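Uncharacterized protein Cgl0159 (Corynebacterium glutamicum, PDB 3FOK) is of unknown function but belongs to the Cgl0159-like family of the TIM-barrel clan, consistent with a possible enzymatic role. Local coordinates at residues Glu74-Ala77 / Ile78-Arg82; Glu27-Lys30 / Gln31-Lys34. All blocks are in the same frame, centred on the assembly; numbering follows the deposited sequence.

Contact 1. Residues Glu74-Ala77 / Ile78-Arg82; sequences ERMA and IALSR
I78 sits one turn after E74 on helix 69-81, and its N donates to the E74 O at 2.9 Å, with an N-H...O angle of 158°. Two further i to i+4 bonds continue the alpha-helical ladder. A79 N reaches R75 O at 3.2 Å, and L80 N reaches M76 O at 2.9 Å, close to linear on the hydrogen. The ladder weakens at the fourth rung, where S81 N to A77 O has an N-H...O angle of only 126°. There S81 N also finds I78 O, and so does S81 OG, at 2.5 Å. The hydroxyl turns back to that carbonyl because chi1 (69°) places OG between the backbone N and the carbonyl carbon. I78 O thus accepts twice from one residue, just before R82 leaves helical geometry; R82 N in turn satisfies A79 O at 3.2 Å.

Side-chain contacts run beside these bonds. E74 OE1 makes a loose polar-to-methyl contact with I78 CD1 at 3.8 Å, but the polar anchor of this carboxylate is OE2, bonded to I6 N. On the inward side the selenomethionine M76, bent at chi2 and chi3, makes an apolar contact, CE lying 3.5 Å from A79 CB; both residues pack on V47 of strand 44-48. The bonding therefore implies that the carbonyls of E74 to M76 are satisfied within the helix and A77 O only weakly, while S81 OG and K107 NZ serve I78 O and L80 O, and the R82-D289 salt bridge ties the helix end to helix 284-295.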
loop_
_atom_site.group_PDB
_atom_site.type_symbol
_atom_site.label_atom_id
_atom_site.label_comp_id
_atom_site.label_asym_id
_atom_site.label_seq_id
_atom_site.Cartn_x
_atom_site.Cartn_y
_atom_site.Cartn_z
ATOM N N GLU A 74 8.305 -32.111 23.223
ATOM C CA GLU A 74 8.597 -33.500 23.571
ATOM C C GLU A 74 7.900 -34.430 22.586
ATOM O O GLU A 74 8.514 -35.336 22.021
ATOM C CB GLU A 74 8.110 -33.822 24.987
ATOM C CG GLU A 74 9.204 -34.258 25.960
ATOM C CD GLU A 74 10.010 -35.449 25.464
ATOM O OE1 GLU A 74 9.425 -36.532 25.239
ATOM O OE2 GLU A 74 11.238 -35.300 25.301
ATOM N N ARG A 75 6.608 -34.201 22.384
ATOM C CA ARG A 75 5.826 -35.018 21.471
ATOM C C ARG A 75 6.430 -34.953 20.070
ATOM O O ARG A 75 6.400 -35.928 19.326
ATOM C CB ARG A 75 4.373 -34.536 21.469
ATOM C CG ARG A 75 3.794 -34.418 22.876
ATOM C CD ARG A 75 2.397 -33.828 22.882
ATOM N NE ARG A 75 1.371 -34.849 22.715
ATOM C CZ ARG A 75 0.775 -35.486 23.718
ATOM N NH1 ARG A 75 1.095 -35.206 24.972
ATOM N NH2 ARG A 75 -0.138 -36.412 23.464
HETATM N N MSE A 76 6.994 -33.799 19.726
HETATM C CA MSE A 76 7.627 -33.610 18.426
HETATM C C MSE A 76 8.925 -34.409 18.371
HETATM O O MSE A 76 9.200 -35.103 17.390
HETATM C CB MSE A 76 7.928 -32.124 18.183
HETATM C CG MSE A 76 7.133 -31.493 17.044
HETATM SE SE MSE A 76 7.435 -32.346 15.336
HETATM C CE MSE A 76 6.220 -33.818 15.547
ATOM N N ALA A 77 9.719 -34.305 19.434
ATOM C CA ALA A 77 10.989 -35.014 19.521
ATOM C C ALA A 77 10.766 -36.512 19.351
ATOM O O ALA A 77 11.543 -37.191 18.677
ATOM C CB ALA A 77 11.651 -34.734 20.858
ATOM N N ILE A 78 9.702 -37.021 19.965
ATOM C CA ILE A 78 9.377 -38.437 19.870
ATOM C C ILE A 78 9.091 -38.799 18.418
ATOM O O ILE A 78 9.669 -39.742 17.876
ATOM C CB ILE A 78 8.143 -38.785 20.731
ATOM C CG1 ILE A 78 8.489 -38.637 22.215
ATOM C CG2 ILE A 78 7.672 -40.202 20.426
ATOM C CD1 ILE A 78 7.318 -38.880 23.145
ATOM N N ALA A 79 8.194 -38.043 17.794
ATOM C CA ALA A 79 7.832 -38.281 16.404
ATOM C C ALA A 79 9.072 -38.288 15.509
ATOM O O ALA A 79 9.249 -39.188 14.692
ATOM C CB ALA A 79 6.853 -37.217 15.932
ATOM N N LEU A 80 9.936 -37.290 15.676
ATOM C CA LEU A 80 11.151 -37.181 14.876
ATOM C C LEU A 80 12.154 -38.302 15.118
ATOM O O LEU A 80 13.007 -38.564 14.271
ATOM C CB LEU A 80 11.845 -35.838 15.129
ATOM C CG LEU A 80 11.168 -34.563 14.621
ATOM C CD1 LEU A 80 12.040 -33.361 14.962
ATOM C CD2 LEU A 80 10.950 -34.654 13.114
ATOM N N SER A 81 12.061 -38.957 16.270
ATOM C CA SER A 81 12.990 -40.036 16.590
ATOM C C SER A 81 12.570 -41.361 15.964
ATOM O O SER A 81 13.388 -42.263 15.794
ATOM C CB SER A 81 13.103 -40.207 18.104
ATOM O OG SER A 81 11.898 -40.709 18.647
ATOM N N ARG A 82 11.290 -41.476 15.627
ATOM C CA ARG A 82 10.776 -42.703 15.032
ATOM C C ARG A 82 11.243 -42.842 13.590
ATOM O O ARG A 82 11.227 -41.875 12.826
ATOM C CB ARG A 82 9.250 -42.708 15.071
ATOM C CG ARG A 82 8.676 -42.390 16.438
ATOM C CD ARG A 82 9.257 -43.298 17.500
ATOM N NE ARG A 82 8.981 -44.703 17.220
ATOM C CZ ARG A 82 9.364 -45.709 18.000
ATOM N NH1 ARG A 82 10.042 -45.466 19.112
ATOM N NH2 ARG A 82 9.063 -46.956 17.670
#

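Contact 2. Residues Glu27-Lys30 / Gln31-Lys34; sequences ERFK and QRRK
R32 lies beside F29 at the C-terminal end of helix 23-30, where the chain passes into the loop leading to strand 44-48 of the TIM-barrel fold. Its guanidinium is gripped from outside: NH2 forms a salt bridge with D143 and a bond to G141 O, while NH1 donates to L104 O and K107 O. D143 and these carbonyls compensate the buried positive charge and fix the rotation of the group. Across the contact a water accepts from R32 NE at 2.8 Å and donates to F29 O at 3.0 Å, the second leg being less certain because the position of F29 O is less sure; a weaker bond from K34 NZ adds a third partner.

In the backbone, Q31 N donates to E27 O at 3.1 Å. K34 curls back through a bend at chi4 (54°), which brings NZ to a weak 3.2 Å bond with R32 O, and its CG lies on one face of the R32 guanidinium, offset toward the rim.

Packing follows further out. The side chains of F29 and R32 run side by side in the same direction, F29 CE1 lying 3.9 Å from R32 NE with ring and guanidinium planes 87° apart, and the ring also touches I95, D96 and A99 of helix 92-100. E27 and Q31 are likewise alongside each other, their carboxylate and amide planes 49° apart, and Q31 NE2 approaches E27 CG to 3.3 Å.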
loop_
_atom_site.group_PDB
_atom_site.type_symbol
_atom_site.label_atom_id
_atom_site.label_comp_id
_atom_site.label_asym_id
_atom_site.label_seq_id
_atom_site.Cartn_x
_atom_site.Cartn_y
_atom_site.Cartn_z
ATOM N N GLU A 27 23.331 -20.406 14.241
ATOM C CA GLU A 27 24.545 -21.173 13.996
ATOM C C GLU A 27 24.266 -22.674 13.996
ATOM O O GLU A 27 24.682 -23.384 13.083
ATOM C CB GLU A 27 25.610 -20.826 15.039
ATOM C CG GLU A 27 27.026 -21.188 14.609
ATOM C CD GLU A 27 28.094 -20.474 15.425
ATOM O OE1 GLU A 27 28.006 -19.232 15.559
ATOM O OE2 GLU A 27 29.025 -21.146 15.922
ATOM N N ARG A 28 23.561 -23.158 15.013
ATOM C CA ARG A 28 23.233 -24.576 15.089
ATOM C C ARG A 28 22.322 -24.968 13.941
ATOM O O ARG A 28 22.347 -26.103 13.466
ATOM C CB ARG A 28 22.552 -24.897 16.420
ATOM C CG ARG A 28 23.519 -25.194 17.552
ATOM C CD ARG A 28 22.828 -25.138 18.902
ATOM N NE ARG A 28 23.691 -25.626 19.971
ATOM C CZ ARG A 28 23.935 -26.913 20.202
ATOM N NH1 ARG A 28 23.372 -27.844 19.438
ATOM N NH2 ARG A 28 24.744 -27.271 21.195
ATOM N N PHE A 29 21.523 -24.014 13.488
ATOM C CA PHE A 29 20.596 -24.256 12.394
ATOM C C PHE A 29 21.353 -24.513 11.094
ATOM O O PHE A 29 21.007 -25.411 10.331
ATOM C CB PHE A 29 19.675 -23.046 12.216
ATOM C CG PHE A 29 18.347 -23.375 11.606
ATOM C CD1 PHE A 29 18.264 -24.125 10.440
ATOM C CD2 PHE A 29 17.173 -22.926 12.199
ATOM C CE1 PHE A 29 17.031 -24.426 9.868
ATOM C CE2 PHE A 29 15.932 -23.221 11.637
ATOM C CZ PHE A 29 15.861 -23.973 10.469
ATOM N N LYS A 30 22.394 -23.725 10.854
ATOM C CA LYS A 30 23.181 -23.857 9.637
ATOM C C LYS A 30 24.182 -25.014 9.647
ATOM O O LYS A 30 24.597 -25.486 8.587
ATOM C CB LYS A 30 23.885 -22.530 9.342
ATOM C CG LYS A 30 22.897 -21.385 9.125
ATOM C CD LYS A 30 23.586 -20.060 8.819
ATOM C CE LYS A 30 22.552 -18.968 8.550
ATOM N NZ LYS A 30 23.181 -17.664 8.192
ATOM N N GLN A 31 24.565 -25.475 10.834
ATOM C CA GLN A 31 25.501 -26.591 10.947
ATOM C C GLN A 31 24.743 -27.906 10.823
ATOM O O GLN A 31 25.316 -28.991 10.864
ATOM C CB GLN A 31 26.234 -26.525 12.285
ATOM C CG GLN A 31 27.370 -25.523 12.290
ATOM C CD GLN A 31 27.889 -25.235 13.681
ATOM O OE1 GLN A 31 27.825 -26.087 14.572
ATOM N NE2 GLN A 31 28.423 -24.032 13.873
ATOM N N ARG A 32 23.436 -27.772 10.662
ATOM C CA ARG A 32 22.507 -28.883 10.517
ATOM C C ARG A 32 22.843 -29.755 9.307
ATOM O O ARG A 32 23.156 -29.246 8.233
ATOM C CB ARG A 32 21.100 -28.295 10.372
ATOM C CG ARG A 32 19.967 -29.268 10.187
ATOM C CD ARG A 32 18.652 -28.494 10.177
ATOM N NE ARG A 32 18.325 -27.927 8.873
ATOM C CZ ARG A 32 17.665 -28.589 7.930
ATOM N NH1 ARG A 32 17.268 -29.833 8.155
ATOM N NH2 ARG A 32 17.398 -28.015 6.766
ATOM N N ARG A 33 22.784 -31.070 9.490
ATOM C CA ARG A 33 23.057 -32.008 8.407
ATOM C C ARG A 33 21.838 -32.042 7.500
ATOM O O ARG A 33 20.741 -32.392 7.941
ATOM C CB ARG A 33 23.305 -33.406 8.963
ATOM C CG ARG A 33 24.595 -33.544 9.741
ATOM C CD ARG A 33 25.635 -34.301 8.932
ATOM N NE ARG A 33 25.130 -35.596 8.476
ATOM C CZ ARG A 33 24.551 -36.497 9.267
ATOM N NH1 ARG A 33 24.394 -36.252 10.565
ATOM N NH2 ARG A 33 24.130 -37.649 8.763
ATOM N N LYS A 34 22.025 -31.686 6.234
ATOM C CA LYS A 34 20.914 -31.673 5.295
ATOM C C LYS A 34 20.794 -32.964 4.498
ATOM O O LYS A 34 21.734 -33.755 4.433
ATOM C CB LYS A 34 21.052 -30.478 4.356
ATOM C CG LYS A 34 20.974 -29.151 5.091
ATOM C CD LYS A 34 21.391 -27.985 4.221
ATOM C CE LYS A 34 21.489 -26.718 5.054
ATOM N NZ LYS A 34 22.386 -26.909 6.232
HETATM O O HOH W 1 19.762 -25.807 7.669
#

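How the contacts relate
From the N terminus the chain first meets contact 2, at the end of helix 23-30, and then runs through strand 44-48 into helix 69-81, which holds contact 1. Each contact joins adjoining segments, so neither closes a long loop; they follow in series, without nesting or crossing. Their centres lie 19 Å apart and their nearest atoms about 9 Å, with no touch between them. Contact 1 belongs to the beta-alpha-beta unit of strands 44-48 and 87-90, beside helix 284-295, whereas contact 2 adjoins helix 92-100. K107 relates to both: its NZ meets L80 and its carbonyl oxygen meets R32.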